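Local structure of MobB protein homolog (Geobacillus stearothermophilus, 1XJC) at residues Met4-Lys13 against Leu89-Leu101. The protein is of unknown function but probably binds a nucleotide and may assist the synthesis of molybdopterin guanine dinucleotide. Sequence-based numbering, arbitrary orientation.
Sequences MNVWQVVGYK and LALYAPLRLDLVL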
# COMPACT_ATOMS: atom_id res chain seq x y z
N MSE A 4 11.47 4.25 -8.00
CA MSE A 4 10.65 3.05 -7.65
C MSE A 4 9.17 3.30 -7.86
O MSE A 4 8.69 4.43 -7.70
CB MSE A 4 10.83 2.66 -6.19
CG MSE A 4 12.18 2.10 -5.83
SE MSE A 4 12.17 1.69 -3.95
CE MSE A 4 12.13 -0.21 -4.06
N ASN A 5 8.45 2.25 -8.20
CA ASN A 5 7.02 2.37 -8.41
C ASN A 5 6.38 2.10 -7.04
O ASN A 5 6.07 0.96 -6.70
CB ASN A 5 6.56 1.32 -9.43
CG ASN A 5 5.38 1.78 -10.23
OD1 ASN A 5 4.46 2.41 -9.70
ND2 ASN A 5 5.38 1.47 -11.52
N VAL A 6 6.19 3.16 -6.26
CA VAL A 6 5.63 3.05 -4.91
C VAL A 6 4.16 3.43 -4.85
O VAL A 6 3.79 4.48 -5.34
CB VAL A 6 6.37 3.99 -3.93
CG1 VAL A 6 5.81 3.83 -2.50
CG2 VAL A 6 7.88 3.71 -3.98
N TRP A 7 3.33 2.58 -4.25
CA TRP A 7 1.91 2.87 -4.10
C TRP A 7 1.50 2.68 -2.65
O TRP A 7 1.98 1.78 -1.98
CB TRP A 7 1.06 1.93 -4.98
CG TRP A 7 1.02 2.33 -6.42
CD1 TRP A 7 2.04 2.23 -7.32
CD2 TRP A 7 -0.09 2.91 -7.12
NE1 TRP A 7 1.63 2.72 -8.55
CE2 TRP A 7 0.33 3.14 -8.45
CE3 TRP A 7 -1.39 3.26 -6.75
CZ2 TRP A 7 -0.51 3.70 -9.42
CZ3 TRP A 7 -2.24 3.82 -7.72
CH2 TRP A 7 -1.79 4.03 -9.04
N GLN A 8 0.58 3.52 -2.18
CA GLN A 8 0.14 3.42 -0.81
C GLN A 8 -1.29 2.92 -0.67
O GLN A 8 -2.15 3.14 -1.53
CB GLN A 8 0.24 4.78 -0.12
CG GLN A 8 1.64 5.24 0.16
CD GLN A 8 1.66 6.63 0.74
OE1 GLN A 8 1.29 6.84 1.91
NE2 GLN A 8 2.07 7.60 -0.07
N VAL A 9 -1.53 2.23 0.44
CA VAL A 9 -2.85 1.71 0.76
C VAL A 9 -3.14 2.34 2.12
O VAL A 9 -2.44 2.08 3.10
CB VAL A 9 -2.83 0.17 0.87
CG1 VAL A 9 -4.17 -0.33 1.46
CG2 VAL A 9 -2.60 -0.44 -0.53
N VAL A 10 -4.14 3.21 2.16
CA VAL A 10 -4.49 3.89 3.41
C VAL A 10 -5.94 3.64 3.84
O VAL A 10 -6.84 3.49 3.00
CB VAL A 10 -4.27 5.42 3.30
CG1 VAL A 10 -2.80 5.70 3.00
CG2 VAL A 10 -5.15 6.01 2.19
N GLY A 11 -6.15 3.60 5.15
CA GLY A 11 -7.48 3.38 5.69
C GLY A 11 -7.43 3.03 7.17
O GLY A 11 -6.36 2.66 7.70
N TYR A 12 -8.57 3.15 7.83
CA TYR A 12 -8.65 2.86 9.25
C TYR A 12 -8.75 1.35 9.50
O TYR A 12 -8.74 0.55 8.55
CB TYR A 12 -9.85 3.61 9.84
CG TYR A 12 -9.67 5.12 9.75
CD1 TYR A 12 -8.64 5.75 10.45
CD2 TYR A 12 -10.49 5.90 8.94
CE1 TYR A 12 -8.43 7.13 10.34
CE2 TYR A 12 -10.30 7.28 8.82
CZ TYR A 12 -9.26 7.89 9.52
OH TYR A 12 -9.06 9.25 9.43
N LYS A 13 -8.81 0.97 10.77
CA LYS A 13 -8.90 -0.44 11.16
C LYS A 13 -10.08 -1.15 10.49
O LYS A 13 -11.17 -0.58 10.42
CB LYS A 13 -9.02 -0.56 12.69
CG LYS A 13 -9.47 -1.93 13.19
CD LYS A 13 -8.80 -2.34 14.48
CE LYS A 13 -7.33 -2.70 14.24
NZ LYS A 13 -6.65 -3.17 15.48
N LEU A 89 12.44 2.83 2.21
CA LEU A 89 12.55 2.76 0.75
C LEU A 89 14.01 2.84 0.28
O LEU A 89 14.33 2.35 -0.80
CB LEU A 89 11.73 3.87 0.08
CG LEU A 89 10.22 3.86 0.31
CD1 LEU A 89 9.61 5.12 -0.30
CD2 LEU A 89 9.59 2.61 -0.29
N ALA A 90 14.87 3.46 1.08
CA ALA A 90 16.29 3.57 0.71
C ALA A 90 16.92 2.19 0.81
O ALA A 90 17.81 1.85 0.03
CB ALA A 90 17.01 4.56 1.63
N LEU A 91 16.46 1.39 1.76
CA LEU A 91 16.98 0.03 1.93
C LEU A 91 16.45 -0.89 0.82
O LEU A 91 17.04 -1.94 0.56
CB LEU A 91 16.57 -0.56 3.28
CG LEU A 91 17.08 0.14 4.55
CD1 LEU A 91 16.56 -0.56 5.79
CD2 LEU A 91 18.60 0.13 4.55
N TYR A 92 15.36 -0.50 0.16
CA TYR A 92 14.76 -1.29 -0.91
C TYR A 92 15.35 -0.97 -2.27
O TYR A 92 15.34 -1.80 -3.18
CB TYR A 92 13.25 -1.04 -0.98
CG TYR A 92 12.44 -1.83 0.03
CD1 TYR A 92 13.07 -2.48 1.10
CD2 TYR A 92 11.05 -1.92 -0.09
CE1 TYR A 92 12.32 -3.23 2.02
CE2 TYR A 92 10.30 -2.66 0.83
CZ TYR A 92 10.94 -3.32 1.88
OH TYR A 92 10.19 -4.07 2.78
N ALA A 93 15.88 0.24 -2.40
CA ALA A 93 16.48 0.72 -3.64
C ALA A 93 17.42 -0.28 -4.33
O ALA A 93 17.30 -0.52 -5.53
CB ALA A 93 17.21 2.03 -3.37
N PRO A 94 18.35 -0.88 -3.57
CA PRO A 94 19.29 -1.85 -4.15
C PRO A 94 18.68 -3.17 -4.62
O PRO A 94 19.35 -3.95 -5.29
CB PRO A 94 20.30 -2.07 -3.01
CG PRO A 94 20.11 -0.87 -2.10
CD PRO A 94 18.63 -0.67 -2.14
N LEU A 95 17.42 -3.43 -4.26
CA LEU A 95 16.79 -4.70 -4.64
C LEU A 95 16.04 -4.77 -5.98
O LEU A 95 15.34 -5.75 -6.23
CB LEU A 95 15.87 -5.17 -3.52
CG LEU A 95 16.52 -5.49 -2.17
CD1 LEU A 95 15.43 -5.70 -1.14
CD2 LEU A 95 17.41 -6.74 -2.28
N ARG A 96 16.19 -3.76 -6.83
CA ARG A 96 15.54 -3.78 -8.16
C ARG A 96 14.07 -4.17 -8.11
O ARG A 96 13.64 -5.03 -8.88
CB ARG A 96 16.25 -4.77 -9.09
CG ARG A 96 17.72 -4.49 -9.36
CD ARG A 96 18.35 -5.65 -10.13
NE ARG A 96 18.27 -6.90 -9.37
CZ ARG A 96 17.70 -8.02 -9.81
NH1 ARG A 96 17.14 -8.05 -11.02
NH2 ARG A 96 17.68 -9.10 -9.05
N LEU A 97 13.30 -3.55 -7.23
CA LEU A 97 11.88 -3.87 -7.11
C LEU A 97 11.05 -3.20 -8.21
O LEU A 97 11.34 -2.08 -8.63
CB LEU A 97 11.37 -3.44 -5.73
CG LEU A 97 12.08 -4.14 -4.56
CD1 LEU A 97 11.54 -3.62 -3.23
CD2 LEU A 97 11.90 -5.65 -4.67
N ASP A 98 10.02 -3.91 -8.68
CA ASP A 98 9.12 -3.39 -9.71
C ASP A 98 7.95 -2.65 -9.07
O ASP A 98 7.33 -1.79 -9.70
CB ASP A 98 8.54 -4.54 -10.56
CG ASP A 98 9.62 -5.34 -11.28
OD1 ASP A 98 10.33 -4.74 -12.12
OD2 ASP A 98 9.77 -6.55 -10.98
N LEU A 99 7.65 -2.99 -7.82
CA LEU A 99 6.51 -2.41 -7.12
C LEU A 99 6.71 -2.49 -5.62
O LEU A 99 7.15 -3.52 -5.09
CB LEU A 99 5.23 -3.19 -7.48
CG LEU A 99 3.95 -2.85 -6.69
CD1 LEU A 99 3.48 -1.44 -7.09
CD2 LEU A 99 2.84 -3.89 -6.96
N VAL A 100 6.39 -1.41 -4.94
CA VAL A 100 6.46 -1.35 -3.48
C VAL A 100 5.09 -0.89 -3.00
O VAL A 100 4.63 0.20 -3.37
CB VAL A 100 7.53 -0.34 -2.96
CG1 VAL A 100 7.56 -0.36 -1.43
CG2 VAL A 100 8.91 -0.72 -3.51
N LEU A 101 4.44 -1.73 -2.20
CA LEU A 101 3.14 -1.38 -1.67
C LEU A 101 3.34 -0.98 -0.22
O LEU A 101 3.86 -1.76 0.59
CB LEU A 101 2.17 -2.57 -1.75
CG LEU A 101 1.87 -2.94 -3.21
CD1 LEU A 101 1.07 -4.24 -3.24
CD2 LEU A 101 1.08 -1.80 -3.89
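In the parallel β-sheet of a P-loop NTPase fold, the strand that is first in sequence, 6-10, lies beside strand 99-103, and here Val6 and Trp7 pair with Val100 and Leu101. Further along the chain comes Gly11, the first residue of a probable Walker A loop. Two backbone bonds set the parallel register: Val100 N donates to Asn5 O at 3.0 Å, and Val100 O receives Trp7 N at 2.9 Å in a nearly straight bond (170° at the hydrogen). Val100 is thus gripped through both its amide and its carbonyl. Alternation then sorts the side chains. On one face the Val6 and Val100 side chains run alongside each other in a common direction, while Leu89 of helix 85-92 meets Val6 through CD2, 4.2 Å from CG2. On the other, Leu101 CD2 comes to 3.9 Å from Trp7 CB and Leu99 CD1 lies obliquely to the indole, whose NE1 makes a weak, in-plane bond to Asn5 OD1; Val165 of helix 154-166 touches both Trp7 and Leu99. Selenomethionine Met4 bridges strand 99-103 and the Leu89-Tyr92 region. Its chain runs extended through chi2 (180°) and bends at chi3 (108°), which brings CE among Tyr92, Leu97 and Val100. There CE sits 3.4 Å from Tyr92 CB and 3.6 Å from Leu97 CD1, and presses unusually tightly on Val100 CG2, at 3.3 Å.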